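Local coordinates for polysaccharide Lyase Family 6 (Bacteroides cellulosilyticus, PDB 6QPS), which cleaves alginate as a calcium-binding polysaccharide lyase specific for mannuronic acid, made by a human gut bacterium, at residues G71-W76 against Y98-D103. Residues are numbered along the deposited sequence; the frame is centred on the assembly and turned at random.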
loop_
_atom_site.group_PDB
_atom_site.type_symbol
_atom_site.label_atom_id
_atom_site.label_comp_id
_atom_site.label_asym_id
_atom_site.label_seq_id
_atom_site.Cartn_x
_atom_site.Cartn_y
_atom_site.Cartn_z
ATOM N N GLY A 71 2.663 -12.904 24.208
ATOM C CA GLY A 71 3.759 -13.826 24.392
ATOM C C GLY A 71 3.394 -15.279 24.208
ATOM O O GLY A 71 4.294 -16.128 24.192
ATOM N N LYS A 72 2.109 -15.598 24.086
ATOM C CA LYS A 72 1.651 -16.980 23.928
ATOM C C LYS A 72 0.493 -17.011 22.957
ATOM O O LYS A 72 -0.644 -17.352 23.328
ATOM C CB LYS A 72 1.202 -17.559 25.270
ATOM C CG LYS A 72 2.289 -17.712 26.298
ATOM C CD LYS A 72 1.994 -18.917 27.182
ATOM C CE LYS A 72 1.626 -18.481 28.570
ATOM N NZ LYS A 72 2.800 -17.858 29.247
ATOM N N PRO A 73 0.719 -16.654 21.694
ATOM C CA PRO A 73 -0.354 -16.747 20.708
ATOM C C PRO A 73 -0.726 -18.195 20.426
ATOM O O PRO A 73 0.013 -19.135 20.740
ATOM C CB PRO A 73 0.232 -16.083 19.454
ATOM C CG PRO A 73 1.711 -16.280 19.582
ATOM C CD PRO A 73 1.985 -16.175 21.087
ATOM N N ILE A 74 -1.898 -18.352 19.821
ATOM C CA ILE A 74 -2.342 -19.624 19.236
ATOM C C ILE A 74 -1.924 -19.617 17.768
ATOM O O ILE A 74 -2.216 -18.653 17.049
ATOM C CB ILE A 74 -3.870 -19.780 19.375
ATOM C CG1 ILE A 74 -4.273 -19.769 20.854
ATOM C CG2 ILE A 74 -4.346 -21.056 18.710
ATOM C CD1 ILE A 74 -5.793 -19.656 21.099
ATOM N N VAL A 75 -1.239 -20.672 17.316
ATOM C CA VAL A 75 -0.545 -20.656 16.029
ATOM C C VAL A 75 -1.099 -21.725 15.097
ATOM O O VAL A 75 -1.329 -22.863 15.512
ATOM C CB VAL A 75 0.971 -20.882 16.233
ATOM C CG1 VAL A 75 1.705 -20.939 14.887
ATOM C CG2 VAL A 75 1.571 -19.803 17.143
ATOM N N TRP A 76 -1.306 -21.351 13.835
ATOM C CA TRP A 76 -1.663 -22.271 12.757
ATOM C C TRP A 76 -0.515 -22.198 11.763
ATOM O O TRP A 76 -0.233 -21.120 11.236
ATOM C CB TRP A 76 -2.983 -21.830 12.120
ATOM C CG TRP A 76 -3.460 -22.689 10.966
ATOM C CD1 TRP A 76 -3.099 -23.971 10.685
ATOM C CD2 TRP A 76 -4.382 -22.294 9.944
ATOM N NE1 TRP A 76 -3.745 -24.404 9.539
ATOM C CE2 TRP A 76 -4.549 -23.391 9.082
ATOM C CE3 TRP A 76 -5.120 -21.127 9.700
ATOM C CZ2 TRP A 76 -5.390 -23.351 7.981
ATOM C CZ3 TRP A 76 -5.953 -21.096 8.598
ATOM C CH2 TRP A 76 -6.077 -22.201 7.757
ATOM N N TYR A 98 -4.813 -12.662 19.731
ATOM C CA TYR A 98 -3.504 -13.316 19.723
ATOM C C TYR A 98 -3.512 -14.649 18.966
ATOM O O TYR A 98 -3.029 -15.677 19.453
ATOM C CB TYR A 98 -2.947 -13.456 21.147
ATOM C CG TYR A 98 -2.639 -12.109 21.788
ATOM C CD1 TYR A 98 -1.429 -11.462 21.548
ATOM C CD2 TYR A 98 -3.557 -11.487 22.627
ATOM C CE1 TYR A 98 -1.146 -10.235 22.142
ATOM C CE2 TYR A 98 -3.277 -10.243 23.211
ATOM C CZ TYR A 98 -2.074 -9.637 22.945
ATOM O OH TYR A 98 -1.802 -8.413 23.546
ATOM N N LEU A 99 -4.026 -14.609 17.737
ATOM C CA LEU A 99 -3.997 -15.734 16.806
ATOM C C LEU A 99 -2.981 -15.436 15.715
ATOM O O LEU A 99 -2.852 -14.279 15.292
ATOM C CB LEU A 99 -5.377 -15.924 16.174
ATOM C CG LEU A 99 -6.554 -15.991 17.144
ATOM C CD1 LEU A 99 -7.859 -16.116 16.358
ATOM C CD2 LEU A 99 -6.382 -17.129 18.112
ATOM N N GLN A 100 -2.239 -16.464 15.281
ATOM C CA GLN A 100 -1.143 -16.269 14.334
ATOM C C GLN A 100 -1.154 -17.358 13.272
ATOM O O GLN A 100 -1.240 -18.548 13.597
ATOM C CB GLN A 100 0.173 -16.316 15.115
ATOM C CG GLN A 100 1.411 -15.845 14.428
ATOM C CD GLN A 100 2.437 -15.333 15.451
ATOM O OE1 GLN A 100 2.137 -14.448 16.260
ATOM N NE2 GLN A 100 3.629 -15.902 15.424
ATOM N N LEU A 101 -1.063 -16.942 12.013
ATOM C CA LEU A 101 -0.806 -17.834 10.891
ATOM C C LEU A 101 0.643 -17.666 10.465
ATOM O O LEU A 101 1.104 -16.530 10.285
ATOM C CB LEU A 101 -1.678 -17.440 9.701
ATOM C CG LEU A 101 -3.155 -17.831 9.726
ATOM C CD1 LEU A 101 -3.905 -17.061 10.761
ATOM C CD2 LEU A 101 -3.762 -17.620 8.339
ATOM N N GLU A 102 1.335 -18.786 10.240
ATOM C CA GLU A 102 2.755 -18.762 9.902
ATOM C C GLU A 102 3.105 -19.796 8.836
ATOM O O GLU A 102 2.725 -20.966 8.935
ATOM C CB GLU A 102 3.660 -19.112 11.106
ATOM C CG GLU A 102 3.452 -18.329 12.391
ATOM C CD GLU A 102 4.351 -18.842 13.523
ATOM O OE1 GLU A 102 5.084 -19.846 13.325
ATOM O OE2 GLU A 102 4.297 -18.260 14.621
ATOM N N ASP A 103 3.941 -19.398 7.881
ATOM C CA ASP A 103 4.622 -20.337 6.989
ATOM C C ASP A 103 3.668 -21.127 6.088
ATOM O O ASP A 103 4.010 -22.229 5.648
ATOM C CB ASP A 103 5.529 -21.287 7.773
ATOM C CG ASP A 103 6.746 -20.581 8.369
ATOM O OD1 ASP A 103 7.267 -19.634 7.741
ATOM O OD2 ASP A 103 7.202 -20.991 9.462
#
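Gln100 O accepts a hydrogen bond from Trp76 N at 2.8 Å, nearly straight (166°), and Val75 CA lies 3.3 Å from the same oxygen in a CA-H...O contact. Ile74 O is likewise shared, between Gln100 N and the CA-H of Leu99, while Ile74 N to Tyr98 O and Glu102 N to Trp76 O complete the parallel ladder. Neighbouring coils of a right-handed parallel beta-helix, the fold of chondroitinase B and its PL6 relatives, are stitched together in this way, and side chains in register fall on the same face. On the inner face Leu99 CD2 lies 3.9 Å from Ile74 CB; next to them Leu101 CG packs obliquely on Trp76 CE3 at 3.8 Å, and Phe64, Leu92 and Ile94 touch these side chains from neighbouring strands. The other face carries Val75, Gln100 and Glu102. Gln100 NE2 donates to Glu102 OE2 at 2.6 Å, on the anti side of the carboxylate, its chain extended outward from a CG beside the carbonyl carbon (chi1 -167°). Val75 CG1 rests 3.6 Å from Glu102 CD, and Arg134 NH2 forms a salt bridge with Glu102 OE1. Replacing Glu102 by an alanine would probably leave Arg134 with Asp103 but without its second carboxylate, the Gln100 amide free to turn and Val75 CG1 uncovered.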